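Local coordinates for protein serpin-ZX (Arabidopsis thaliana, PDB 3LE2) that inhibits metacaspase-9 through cleavage of its reactive centre loop and covalent binding, and limits the protease RD21A, so restraining programmed cell death, at residues E7-Q12 with T379-F384; V42-I47 with S325-K330; K211-A216 with G224-Q229. All coordinates share one frame; numbering follows the deposited sequence.

The three contacts are spread through the body of a serpin caught in its native, stressed state. Interaction 1 joins residues near the two ends of the chain, 7-12 and 379-384; within that span lies interaction 2, 42-47 with 325-330, and within that again the local hairpin of interaction 3, 211-216 with 224-229. The centre of interaction 1 is about 18 Å from that of interaction 2 and about 19 Å from that of interaction 3. Interactions 2 and 3, on opposite sides of the chain's centre, are about 32 Å apart between centres. Interactions 1 and 3 involve sheet B strands 382-388 and 212-217/220-226; in interaction 2 helix 37-49 backs strand 326-335 of sheet A, which accepts the cleaved reactive centre loop in inhibitory serpins.

Interaction 1: E7-Q12 with T379-F384; sequences ESISLQ and TGVVLF
Ile9 alone carries the helix side of this small van der Waals contact: from the N-terminal helix 5-25 it presses on the tight turn that leads into strand 382-388, one of the inner strands of serpin sheet B. The backbones are closest at Ile9 and Val381, whose CA atoms lie 6.6 Å apart, and no hydrogen bond crosses between the two segments. Ile9 does its touching with two branches. CG1 stands anti to the carbonyl carbon (chi1 -65°) and the chain continues extended, which carries CD1 to 3.2 Å from Thr379 O and 4.0 Å from Val381 CG2. Its other branch, CG2, approaches Gly380 O at 3.7 Å. The Ile9 and Val381 side chains cross at about a right angle, so a single methyl of each meets and the rest diverges. Carbonyl oxygens of the turn thus form part of the surface under a purely hydrocarbon side chain; that of Gly380 is also bonded by Asn13 ND2, one helical turn beyond Ile9. The shape of the turn is fixed from within: Thr379 OG1 accepts from Val381 N at 3.1 Å with an N-H...O angle of 163°, an ST turn, while Gly380 adopts a positive phi of 72°. Thr379 N in turn bonds Glu376 OE1. Helix 68-83 covers the same place, with Phe74 against Ile9 and with Ile78 and Val82 against Thr379; beyond the turn, strand 382-388 pairs with strand 370-376, where a classic beta bulge sets Leu383 and Phe384 opposite the single residue Val374.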
ATOM      1  N   GLU A   7     -12.789  13.792   3.618  1.00 41.37           N
ATOM      2  CA  GLU A   7     -11.719  14.471   4.338  1.00 42.67           C
ATOM      3  C   GLU A   7     -10.943  13.491   5.199  1.00 35.72           C
ATOM      4  O   GLU A   7      -9.725  13.621   5.330  1.00 36.84           O
ATOM      5  CB  GLU A   7     -12.187  15.719   5.129  1.00 45.57           C
ATOM      6  CG  GLU A   7     -13.584  15.666   5.731  1.00 61.34           C
ATOM      7  CD  GLU A   7     -14.076  17.028   6.274  1.00 67.95           C
ATOM      8  OE1 GLU A   7     -13.417  18.069   6.040  1.00 49.63           O
ATOM      9  OE2 GLU A   7     -15.139  17.056   6.939  1.00 67.62           O
ATOM     10  N   SER A   8     -11.646  12.503   5.757  1.00 36.26           N
ATOM     11  CA  SER A   8     -11.001  11.399   6.482  1.00 40.76           C
ATOM     12  C   SER A   8      -9.946  10.731   5.608  1.00 27.24           C
ATOM     13  O   SER A   8      -8.789  10.599   6.000  1.00 30.34           O
ATOM     14  CB  SER A   8     -12.035  10.360   6.929  1.00 40.47           C
ATOM     15  OG  SER A   8     -12.666  10.737   8.144  1.00 38.23           O
ATOM     16  N   ILE A   9     -10.361  10.326   4.412  1.00 31.64           N
ATOM     17  CA  ILE A   9      -9.475   9.684   3.451  1.00 34.33           C
ATOM     18  C   ILE A   9      -8.323  10.594   3.075  1.00 30.39           C
ATOM     19  O   ILE A   9      -7.182  10.149   2.951  1.00 36.40           O
ATOM     20  CB  ILE A   9     -10.227   9.300   2.171  1.00 35.07           C
ATOM     21  CG1 ILE A   9     -11.280   8.237   2.478  1.00 27.71           C
ATOM     22  CG2 ILE A   9      -9.259   8.812   1.094  1.00 31.04           C
ATOM     23  CD1 ILE A   9     -12.093   7.839   1.268  1.00 30.01           C
ATOM     24  N   SER A  10      -8.620  11.873   2.895  1.00 30.24           N
ATOM     25  CA  SER A  10      -7.588  12.834   2.535  1.00 33.22           C
ATOM     26  C   SER A  10      -6.581  13.008   3.675  1.00 33.01           C
ATOM     27  O   SER A  10      -5.373  13.045   3.444  1.00 31.91           O
ATOM     28  CB  SER A  10      -8.205  14.177   2.134  1.00 34.11           C
ATOM     29  OG  SER A  10      -7.235  15.025   1.538  1.00 39.91           O
ATOM     30  N   LEU A  11      -7.068  13.111   4.907  1.00 31.07           N
ATOM     31  CA  LEU A  11      -6.162  13.153   6.053  1.00 35.65           C
ATOM     32  C   LEU A  11      -5.345  11.858   6.196  1.00 28.52           C
ATOM     33  O   LEU A  11      -4.136  11.914   6.401  1.00 32.55           O
ATOM     34  CB  LEU A  11      -6.933  13.454   7.338  1.00 33.99           C
ATOM     35  CG  LEU A  11      -7.631  14.819   7.342  1.00 38.80           C
ATOM     36  CD1 LEU A  11      -8.579  14.937   8.514  1.00 43.78           C
ATOM     37  CD2 LEU A  11      -6.615  15.949   7.361  1.00 35.05           C
ATOM     38  N   GLN A  12      -6.005  10.703   6.073  1.00 29.32           N
ATOM     39  CA  GLN A  12      -5.321   9.410   6.174  1.00 29.12           C
ATOM     40  C   GLN A  12      -4.174   9.285   5.192  1.00 26.78           C
ATOM     41  O   GLN A  12      -3.096   8.815   5.549  1.00 30.40           O
ATOM     42  CB  GLN A  12      -6.278   8.246   5.933  1.00 26.89           C
ATOM     43  CG  GLN A  12      -7.193   7.912   7.075  1.00 32.47           C
ATOM     44  CD  GLN A  12      -7.692   6.475   6.995  1.00 45.53           C
ATOM     45  OE1 GLN A  12      -8.205   5.924   7.976  1.00 41.65           O
ATOM     46  NE2 GLN A  12      -7.528   5.858   5.825  1.00 34.30           N
ATOM     47  N   THR A 379     -12.872   6.393  -4.908  1.00 32.22           N
ATOM     48  CA  THR A 379     -12.898   6.658  -3.474  1.00 35.54           C
ATOM     49  C   THR A 379     -11.696   7.480  -3.025  1.00 31.26           C
ATOM     50  O   THR A 379     -11.685   8.012  -1.914  1.00 32.04           O
ATOM     51  CB  THR A 379     -12.867   5.349  -2.678  1.00 34.05           C
ATOM     52  OG1 THR A 379     -11.644   4.670  -2.965  1.00 31.18           O
ATOM     53  CG2 THR A 379     -14.032   4.453  -3.066  1.00 28.56           C
ATOM     54  N   GLY A 380     -10.675   7.563  -3.872  1.00 28.09           N
ATOM     55  CA  GLY A 380      -9.413   8.164  -3.468  1.00 26.11           C
ATOM     56  C   GLY A 380      -8.594   7.326  -2.485  1.00 34.02           C
ATOM     57  O   GLY A 380      -7.557   7.769  -2.016  1.00 31.26           O
ATOM     58  N   VAL A 381      -9.052   6.118  -2.166  1.00 24.57           N
ATOM     59  CA  VAL A 381      -8.309   5.241  -1.261  1.00 25.51           C
ATOM     60  C   VAL A 381      -6.967   4.780  -1.881  1.00 30.52           C
ATOM     61  O   VAL A 381      -6.897   4.433  -3.062  1.00 25.39           O
ATOM     62  CB  VAL A 381      -9.176   4.021  -0.830  1.00 34.00           C
ATOM     63  CG1 VAL A 381      -8.321   2.898  -0.204  1.00 24.17           C
ATOM     64  CG2 VAL A 381     -10.289   4.460   0.128  1.00 29.75           C
ATOM     65  N   VAL A 382      -5.903   4.791  -1.080  1.00 28.78           N
ATOM     66  CA  VAL A 382      -4.572   4.378  -1.552  1.00 29.94           C
ATOM     67  C   VAL A 382      -4.272   2.911  -1.218  1.00 26.76           C
ATOM     68  O   VAL A 382      -4.229   2.550  -0.048  1.00 24.31           O
ATOM     69  CB  VAL A 382      -3.485   5.281  -0.920  1.00 31.32           C
ATOM     70  CG1 VAL A 382      -2.063   4.780  -1.244  1.00 24.20           C
ATOM     71  CG2 VAL A 382      -3.704   6.742  -1.349  1.00 29.89           C
ATOM     72  N   LEU A 383      -4.067   2.070  -2.237  1.00 26.02           N
ATOM     73  CA  LEU A 383      -3.696   0.660  -2.009  1.00 30.72           C
ATOM     74  C   LEU A 383      -2.234   0.461  -1.643  1.00 24.49           C
ATOM     75  O   LEU A 383      -1.919  -0.366  -0.794  1.00 29.77           O
ATOM     76  CB  LEU A 383      -3.984  -0.212  -3.235  1.00 23.50           C
ATOM     77  CG  LEU A 383      -5.439  -0.580  -3.469  1.00 31.49           C
ATOM     78  CD1 LEU A 383      -6.199   0.668  -3.955  1.00 25.11           C
ATOM     79  CD2 LEU A 383      -5.520  -1.702  -4.485  1.00 25.77           C
ATOM     80  N   PHE A 384      -1.345   1.183  -2.321  1.00 24.28           N
ATOM     81  CA  PHE A 384       0.095   0.979  -2.144  1.00 26.14           C
ATOM     82  C   PHE A 384       0.832   2.298  -2.193  1.00 26.29           C
ATOM     83  O   PHE A 384       0.486   3.174  -2.986  1.00 20.72           O
ATOM     84  CB  PHE A 384       0.682   0.104  -3.268  1.00 22.25           C
ATOM     85  CG  PHE A 384       0.198  -1.320  -3.272  1.00 32.48           C
ATOM     86  CD1 PHE A 384       0.600  -2.208  -2.283  1.00 25.68           C
ATOM     87  CD2 PHE A 384      -0.625  -1.784  -4.294  1.00 29.85           C
ATOM     88  CE1 PHE A 384       0.172  -3.531  -2.299  1.00 27.07           C
ATOM     89  CE2 PHE A 384      -1.060  -3.101  -4.311  1.00 30.06           C
ATOM     90  CZ  PHE A 384      -0.663  -3.977  -3.309  1.00 26.78           C
TER

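Interaction 2: V42-I47 with S325-K330; sequences VVLSII and SNIFHK
Val43 is the first residue of the helical segment to meet the strand, through its CG1 methyl, which lies 3.9 Å from Ile327 CG2. This is helix-on-sheet packing in the serpin core: helix 37-49 lies behind strand 326-335 of sheet A, the short segments running close to antiparallel at 155° with axes 10.8 Å apart. The Val43 and Ile327 side chains slide past one another in opposite directions rather than meeting end-on. Leu44 leaves the helix on its flank, yet its branch brings CD2 to 4.4 Å from Ile327 CD1, a looser touch. One turn after Val43, Ile47 again points at the strand. The strand answers with Ile327 alone, which divides its branches between two levels of the helix, CG2 against Val43 and CD1 against Leu44 and Ile47, so that one side chain spans a full helical turn. No hydrogen bond links the segments, and all four touching residues are buried. Phe169 on the neighbouring strand 167-176 extends the apolar patch by touching Val43, Ile46 and Ile47, while Phe62 of helix 54-63 lies against Leu44. Strands 167-176 and 326-335 are paired directly here, as expected in a native serpin, before the reactive centre loop inserts between them. Further along the strand, His329 NE2 bonds Ser36 N and ND1 bonds Asn171 OD1 weakly, consistent with the shutter region of serpins. At the far end of the contact Ile47 and Ile327 reach toward each other tip to tip, CD1 of Ile47 to CD1 of Ile327, at 3.9 Å.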
ATOM      1  N   VAL A  42      -6.538  -1.064   8.189  1.00 30.19           N
ATOM      2  CA  VAL A  42      -7.484  -2.144   8.498  1.00 33.63           C
ATOM      3  C   VAL A  42      -7.104  -2.882   9.794  1.00 35.04           C
ATOM      4  O   VAL A  42      -7.962  -3.188  10.616  1.00 34.45           O
ATOM      5  CB  VAL A  42      -7.573  -3.165   7.361  1.00 33.66           C
ATOM      6  CG1 VAL A  42      -8.163  -4.479   7.874  1.00 38.80           C
ATOM      7  CG2 VAL A  42      -8.391  -2.616   6.197  1.00 29.51           C
ATOM      8  N   VAL A  43      -5.816  -3.158   9.974  1.00 33.42           N
ATOM      9  CA  VAL A  43      -5.349  -3.757  11.224  1.00 37.07           C
ATOM     10  C   VAL A  43      -5.572  -2.831  12.430  1.00 35.64           C
ATOM     11  O   VAL A  43      -6.081  -3.263  13.473  1.00 28.96           O
ATOM     12  CB  VAL A  43      -3.859  -4.150  11.157  1.00 30.59           C
ATOM     13  CG1 VAL A  43      -3.420  -4.734  12.483  1.00 24.06           C
ATOM     14  CG2 VAL A  43      -3.629  -5.153  10.046  1.00 33.29           C
ATOM     15  N   LEU A  44      -5.181  -1.565  12.283  1.00 34.02           N
ATOM     16  CA  LEU A  44      -5.341  -0.582  13.353  1.00 33.66           C
ATOM     17  C   LEU A  44      -6.815  -0.393  13.735  1.00 30.83           C
ATOM     18  O   LEU A  44      -7.132  -0.214  14.911  1.00 32.47           O
ATOM     19  CB  LEU A  44      -4.679   0.749  12.990  1.00 28.94           C
ATOM     20  CG  LEU A  44      -3.155   0.682  12.836  1.00 33.08           C
ATOM     21  CD1 LEU A  44      -2.596   1.986  12.282  1.00 26.05           C
ATOM     22  CD2 LEU A  44      -2.474   0.335  14.165  1.00 29.32           C
ATOM     23  N   SER A  45      -7.709  -0.466  12.748  1.00 35.00           N
ATOM     24  CA  SER A  45      -9.156  -0.449  13.012  1.00 35.20           C
ATOM     25  C   SER A  45      -9.602  -1.668  13.841  1.00 42.91           C
ATOM     26  O   SER A  45     -10.406  -1.544  14.763  1.00 38.39           O
ATOM     27  CB  SER A  45      -9.948  -0.396  11.707  1.00 29.61           C
ATOM     28  OG  SER A  45      -9.624   0.757  10.949  1.00 36.38           O
ATOM     29  N   ILE A  46      -9.081  -2.844  13.501  1.00 36.89           N
ATOM     30  CA  ILE A  46      -9.320  -4.047  14.288  1.00 34.26           C
ATOM     31  C   ILE A  46      -8.830  -3.896  15.735  1.00 35.31           C
ATOM     32  O   ILE A  46      -9.503  -4.293  16.678  1.00 37.21           O
ATOM     33  CB  ILE A  46      -8.667  -5.267  13.620  1.00 35.15           C
ATOM     34  CG1 ILE A  46      -9.386  -5.569  12.301  1.00 39.89           C
ATOM     35  CG2 ILE A  46      -8.730  -6.469  14.538  1.00 33.88           C
ATOM     36  CD1 ILE A  46      -8.715  -6.621  11.461  1.00 37.55           C
ATOM     37  N   ILE A  47      -7.664  -3.291  15.908  1.00 38.62           N
ATOM     38  CA  ILE A  47      -7.109  -3.089  17.239  1.00 39.00           C
ATOM     39  C   ILE A  47      -7.908  -2.067  18.041  1.00 44.26           C
ATOM     40  O   ILE A  47      -8.132  -2.232  19.241  1.00 40.43           O
ATOM     41  CB  ILE A  47      -5.654  -2.618  17.158  1.00 39.44           C
ATOM     42  CG1 ILE A  47      -4.792  -3.697  16.506  1.00 36.26           C
ATOM     43  CG2 ILE A  47      -5.137  -2.245  18.541  1.00 30.08           C
ATOM     44  CD1 ILE A  47      -3.405  -3.224  16.134  1.00 38.64           C
ATOM     45  N   SER A 325       1.972  -7.569  19.993  1.00 32.00           N
ATOM     46  CA  SER A 325       3.381  -7.934  19.892  1.00 32.79           C
ATOM     47  C   SER A 325       3.954  -7.508  18.536  1.00 37.06           C
ATOM     48  O   SER A 325       5.051  -6.943  18.453  1.00 33.38           O
ATOM     49  CB  SER A 325       3.552  -9.450  20.074  1.00 35.66           C
ATOM     50  OG  SER A 325       2.905  -9.918  21.251  1.00 32.07           O
ATOM     51  N   ASN A 326       3.207  -7.788  17.472  1.00 29.43           N
ATOM     52  CA  ASN A 326       3.687  -7.540  16.126  1.00 25.12           C
ATOM     53  C   ASN A 326       2.539  -7.295  15.182  1.00 30.59           C
ATOM     54  O   ASN A 326       1.429  -7.825  15.356  1.00 27.29           O
ATOM     55  CB  ASN A 326       4.451  -8.747  15.562  1.00 27.49           C
ATOM     56  CG  ASN A 326       5.395  -9.388  16.561  1.00 31.80           C
ATOM     57  OD1 ASN A 326       4.974 -10.138  17.445  1.00 33.64           O
ATOM     58  ND2 ASN A 326       6.684  -9.129  16.398  1.00 29.05           N
ATOM     59  N   ILE A 327       2.830  -6.516  14.151  1.00 26.59           N
ATOM     60  CA  ILE A 327       1.922  -6.385  13.027  1.00 33.07           C
ATOM     61  C   ILE A 327       2.719  -6.689  11.771  1.00 27.66           C
ATOM     62  O   ILE A 327       3.434  -5.831  11.243  1.00 26.53           O
ATOM     63  CB  ILE A 327       1.278  -4.992  12.944  1.00 31.20           C
ATOM     64  CG1 ILE A 327       0.483  -4.698  14.223  1.00 32.68           C
ATOM     65  CG2 ILE A 327       0.385  -4.887  11.706  1.00 24.99           C
ATOM     66  CD1 ILE A 327       0.045  -3.230  14.345  1.00 27.12           C
ATOM     67  N   PHE A 328       2.589  -7.932  11.313  1.00 25.56           N
ATOM     68  CA  PHE A 328       3.319  -8.427  10.145  1.00 28.81           C
ATOM     69  C   PHE A 328       2.593  -8.100   8.845  1.00 26.91           C
ATOM     70  O   PHE A 328       1.431  -8.479   8.659  1.00 26.75           O
ATOM     71  CB  PHE A 328       3.541  -9.938  10.269  1.00 25.12           C
ATOM     72  CG  PHE A 328       4.431 -10.330  11.424  1.00 29.53           C
ATOM     73  CD1 PHE A 328       3.904 -10.967  12.546  1.00 32.54           C
ATOM     74  CD2 PHE A 328       5.800 -10.055  11.390  1.00 25.95           C
ATOM     75  CE1 PHE A 328       4.736 -11.353  13.619  1.00 24.99           C
ATOM     76  CE2 PHE A 328       6.632 -10.420  12.454  1.00 35.63           C
ATOM     77  CZ  PHE A 328       6.098 -11.070  13.571  1.00 30.98           C
ATOM     78  N   HIS A 329       3.275  -7.389   7.950  1.00 23.50           N
ATOM     79  CA  HIS A 329       2.671  -6.988   6.680  1.00 28.22           C
ATOM     80  C   HIS A 329       3.539  -7.358   5.486  1.00 27.81           C
ATOM     81  O   HIS A 329       4.761  -7.204   5.505  1.00 27.70           O
ATOM     82  CB  HIS A 329       2.379  -5.476   6.657  1.00 24.64           C
ATOM     83  CG  HIS A 329       1.808  -4.987   5.358  1.00 28.59           C
ATOM     84  ND1 HIS A 329       0.534  -5.311   4.934  1.00 34.88           N
ATOM     85  CD2 HIS A 329       2.331  -4.186   4.396  1.00 29.17           C
ATOM     86  CE1 HIS A 329       0.305  -4.745   3.761  1.00 34.59           C
ATOM     87  NE2 HIS A 329       1.376  -4.053   3.415  1.00 34.11           N
ATOM     88  N   LYS A 330       2.888  -7.834   4.436  1.00 25.12           N
ATOM     89  CA  LYS A 330       3.583  -8.157   3.213  1.00 27.23           C
ATOM     90  C   LYS A 330       2.805  -7.656   2.001  1.00 27.85           C
ATOM     91  O   LYS A 330       1.570  -7.759   1.942  1.00 28.45           O
ATOM     92  CB  LYS A 330       3.806  -9.669   3.106  1.00 30.27           C
ATOM     93  CG  LYS A 330       4.574 -10.115   1.846  1.00 30.59           C
ATOM     94  CD  LYS A 330       6.079 -10.179   2.076  1.00 39.37           C
ATOM     95  CE  LYS A 330       6.672 -11.420   1.423  1.00 43.06           C
ATOM     96  NZ  LYS A 330       8.015 -11.765   1.957  1.00 47.91           N
TER

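Interaction 3: K211-A216 with G224-Q229; sequences KQYVSA and GLPYLQ
Tyr213 turns the edge of its ring to the backbone of Gly224, whose carbonyl oxygen lies near the ring plane, 3.8 Å from Tyr213 CD2. Pro226 comes at the same ring obliquely, its CG 3.7 Å from Tyr213 CE2. With CG anti to the carbonyl carbon (chi1 -64°), the phenol is laid along the neighbouring strand, beside a glycine that brings no side chain of its own. The other flat group, the Gln212 amide, is folded back by a bend at chi2 (-67°). Its OE1 sits 3.9 Å from Leu225 CD2, the two side chains meeting at a slant, and accepts a hydrogen bond from a water. The frame for these groups is the antiparallel hairpin 212-217/220-226 at one side of serpin sheet B, seen here where its strands begin to part. Gly224 N still bonds Tyr213 O directly, at 2.9 Å and in the carbonyl plane, with an N-H...O angle of 163°. In the reverse direction Tyr213 N and Gly224 O are 4.3 Å apart, and the water bridges them: it accepts from Tyr213 N at 3.0 Å and donates to Gly224 O at 2.8 Å, its second donated bond going to Gln212 OE1. One water thus joins both backbones and a side chain, and anchors the amide through its oxygen. The divergence coincides with a kink in the first strand, an inverse gamma turn centred on Tyr213 with a weak bond from Val214 N to Gln212 O. Towards the tip of the hairpin, Ser215 and Val222 are backbone partners. Across the other edge of 212-217 runs strand 271-274, with a backbone hydrogen bond between Gln212 and Val272, and Lys211 NZ forms a salt bridge with Glu359 of the reactive centre loop region.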
ATOM      1  N   LYS A 211       0.575   9.389 -26.162  1.00 43.41           N
ATOM      2  CA  LYS A 211       0.477  10.484 -25.216  1.00 37.29           C
ATOM      3  C   LYS A 211       0.334   9.921 -23.803  1.00 36.47           C
ATOM      4  O   LYS A 211      -0.225   8.843 -23.614  1.00 41.14           O
ATOM      5  CB  LYS A 211      -0.698  11.380 -25.592  1.00 41.77           C
ATOM      6  CG  LYS A 211      -0.586  11.967 -27.006  1.00 50.76           C
ATOM      7  CD  LYS A 211      -1.742  12.926 -27.329  1.00 58.30           C
ATOM      8  CE  LYS A 211      -1.776  13.326 -28.816  1.00 68.95           C
ATOM      9  NZ  LYS A 211      -0.655  14.225 -29.241  1.00 65.92           N
ATOM     10  N   GLN A 212       0.851  10.634 -22.809  1.00 32.52           N
ATOM     11  CA  GLN A 212       0.762  10.156 -21.427  1.00 36.39           C
ATOM     12  C   GLN A 212       0.142  11.191 -20.465  1.00 33.34           C
ATOM     13  O   GLN A 212       0.221  12.394 -20.701  1.00 35.61           O
ATOM     14  CB  GLN A 212       2.147   9.730 -20.919  1.00 30.39           C
ATOM     15  CG  GLN A 212       2.945   8.785 -21.857  1.00 31.75           C
ATOM     16  CD  GLN A 212       2.325   7.410 -21.989  1.00 28.16           C
ATOM     17  OE1 GLN A 212       1.711   6.900 -21.054  1.00 29.08           O
ATOM     18  NE2 GLN A 212       2.474   6.803 -23.162  1.00 36.01           N
ATOM     19  N   TYR A 213      -0.475  10.712 -19.386  1.00 29.65           N
ATOM     20  CA  TYR A 213      -0.890  11.573 -18.274  1.00 30.16           C
ATOM     21  C   TYR A 213       0.331  12.050 -17.479  1.00 31.68           C
ATOM     22  O   TYR A 213       0.736  11.413 -16.498  1.00 33.24           O
ATOM     23  CB  TYR A 213      -1.846  10.827 -17.324  1.00 26.18           C
ATOM     24  CG  TYR A 213      -3.172  10.419 -17.941  1.00 36.21           C
ATOM     25  CD1 TYR A 213      -4.175  11.362 -18.167  1.00 35.76           C
ATOM     26  CD2 TYR A 213      -3.428   9.084 -18.281  1.00 31.76           C
ATOM     27  CE1 TYR A 213      -5.389  10.999 -18.730  1.00 28.40           C
ATOM     28  CE2 TYR A 213      -4.626   8.710 -18.838  1.00 35.17           C
ATOM     29  CZ  TYR A 213      -5.610   9.681 -19.064  1.00 42.14           C
ATOM     30  OH  TYR A 213      -6.818   9.329 -19.612  1.00 33.73           O
ATOM     31  N   VAL A 214       0.926  13.158 -17.903  1.00 27.45           N
ATOM     32  CA  VAL A 214       2.061  13.718 -17.177  1.00 32.97           C
ATOM     33  C   VAL A 214       1.854  15.208 -16.863  1.00 36.75           C
ATOM     34  O   VAL A 214       1.453  15.979 -17.736  1.00 39.16           O
ATOM     35  CB  VAL A 214       3.370  13.543 -17.967  1.00 30.47           C
ATOM     36  CG1 VAL A 214       4.561  14.049 -17.159  1.00 33.17           C
ATOM     37  CG2 VAL A 214       3.566  12.087 -18.352  1.00 35.37           C
ATOM     38  N   SER A 215       2.110  15.598 -15.615  1.00 32.32           N
ATOM     39  CA  SER A 215       2.158  17.009 -15.234  1.00 32.36           C
ATOM     40  C   SER A 215       3.521  17.319 -14.611  1.00 37.76           C
ATOM     41  O   SER A 215       4.088  16.498 -13.887  1.00 31.63           O
ATOM     42  CB  SER A 215       1.055  17.372 -14.228  1.00 29.79           C
ATOM     43  OG  SER A 215      -0.246  17.198 -14.756  1.00 38.96           O
ATOM     44  N   ALA A 216       4.030  18.517 -14.881  1.00 31.89           N
ATOM     45  CA  ALA A 216       5.244  18.994 -14.251  1.00 26.73           C
ATOM     46  C   ALA A 216       4.921  20.021 -13.177  1.00 33.59           C
ATOM     47  O   ALA A 216       3.997  20.822 -13.309  1.00 34.37           O
ATOM     48  CB  ALA A 216       6.191  19.585 -15.291  1.00 32.49           C
ATOM     49  N   GLY A 224       0.703   9.354 -14.461  1.00 25.70           N
ATOM     50  CA  GLY A 224      -0.351   8.432 -14.073  1.00 23.02           C
ATOM     51  C   GLY A 224      -0.501   7.352 -15.129  1.00 24.46           C
ATOM     52  O   GLY A 224      -0.542   7.662 -16.320  1.00 27.28           O
ATOM     53  N   LEU A 225      -0.556   6.092 -14.704  1.00 29.60           N
ATOM     54  CA  LEU A 225      -0.818   4.957 -15.616  1.00 28.29           C
ATOM     55  C   LEU A 225      -2.034   4.164 -15.156  1.00 26.49           C
ATOM     56  O   LEU A 225      -1.923   3.337 -14.251  1.00 27.81           O
ATOM     57  CB  LEU A 225       0.385   4.002 -15.697  1.00 26.54           C
ATOM     58  CG  LEU A 225       1.707   4.460 -16.321  1.00 25.96           C
ATOM     59  CD1 LEU A 225       2.727   3.369 -16.228  1.00 31.97           C
ATOM     60  CD2 LEU A 225       1.539   4.864 -17.769  1.00 25.22           C
ATOM     61  N   PRO A 226      -3.197   4.409 -15.778  1.00 23.58           N
ATOM     62  CA  PRO A 226      -4.451   3.716 -15.443  1.00 27.82           C
ATOM     63  C   PRO A 226      -4.405   2.214 -15.755  1.00 34.93           C
ATOM     64  O   PRO A 226      -3.815   1.803 -16.766  1.00 25.76           O
ATOM     65  CB  PRO A 226      -5.496   4.373 -16.369  1.00 24.62           C
ATOM     66  CG  PRO A 226      -4.804   5.481 -17.062  1.00 31.90           C
ATOM     67  CD  PRO A 226      -3.333   5.262 -16.972  1.00 21.65           C
ATOM     68  N   TYR A 227      -5.050   1.423 -14.895  1.00 29.72           N
ATOM     69  CA  TYR A 227      -5.205  -0.015 -15.093  1.00 35.74           C
ATOM     70  C   TYR A 227      -6.508  -0.306 -15.820  1.00 38.59           C
ATOM     71  O   TYR A 227      -7.528   0.347 -15.567  1.00 36.49           O
ATOM     72  CB  TYR A 227      -5.210  -0.767 -13.749  1.00 27.23           C
ATOM     73  CG  TYR A 227      -3.870  -0.798 -13.056  1.00 30.05           C
ATOM     74  CD1 TYR A 227      -2.859  -1.631 -13.510  1.00 29.74           C
ATOM     75  CD2 TYR A 227      -3.613   0.007 -11.944  1.00 30.88           C
ATOM     76  CE1 TYR A 227      -1.631  -1.656 -12.899  1.00 29.23           C
ATOM     77  CE2 TYR A 227      -2.380  -0.016 -11.315  1.00 29.02           C
ATOM     78  CZ  TYR A 227      -1.390  -0.858 -11.802  1.00 26.95           C
ATOM     79  OH  TYR A 227      -0.154  -0.911 -11.201  1.00 27.57           O
ATOM     80  N   LEU A 228      -6.458  -1.290 -16.716  1.00 37.43           N
ATOM     81  CA  LEU A 228      -7.638  -1.842 -17.372  1.00 43.69           C
ATOM     82  C   LEU A 228      -8.756  -2.124 -16.370  1.00 38.48           C
ATOM     83  O   LEU A 228      -8.525  -2.673 -15.295  1.00 39.91           O
ATOM     84  CB  LEU A 228      -7.270  -3.143 -18.095  1.00 37.59           C
ATOM     85  CG  LEU A 228      -8.451  -3.814 -18.797  1.00 47.07           C
ATOM     86  CD1 LEU A 228      -8.964  -2.937 -19.962  1.00 35.96           C
ATOM     87  CD2 LEU A 228      -8.074  -5.216 -19.259  1.00 46.85           C
ATOM     88  N   GLN A 229      -9.978  -1.777 -16.749  1.00 43.26           N
ATOM     89  CA  GLN A 229     -11.105  -1.804 -15.826  1.00 44.26           C
ATOM     90  C   GLN A 229     -12.043  -2.978 -16.083  1.00 45.40           C
ATOM     91  O   GLN A 229     -12.533  -3.615 -15.143  1.00 44.52           O
ATOM     92  CB  GLN A 229     -11.881  -0.504 -15.976  1.00 43.46           C
ATOM     93  CG  GLN A 229     -12.448   0.067 -14.703  1.00 48.46           C
ATOM     94  CD  GLN A 229     -12.972   1.468 -14.924  1.00 46.24           C
ATOM     95  OE1 GLN A 229     -12.584   2.132 -15.881  1.00 51.69           O
ATOM     96  NE2 GLN A 229     -13.857   1.920 -14.052  1.00 47.26           N
TER
HETATM   97  O   HOH W   1      -0.196   7.721 -19.122  1.00 29.08           O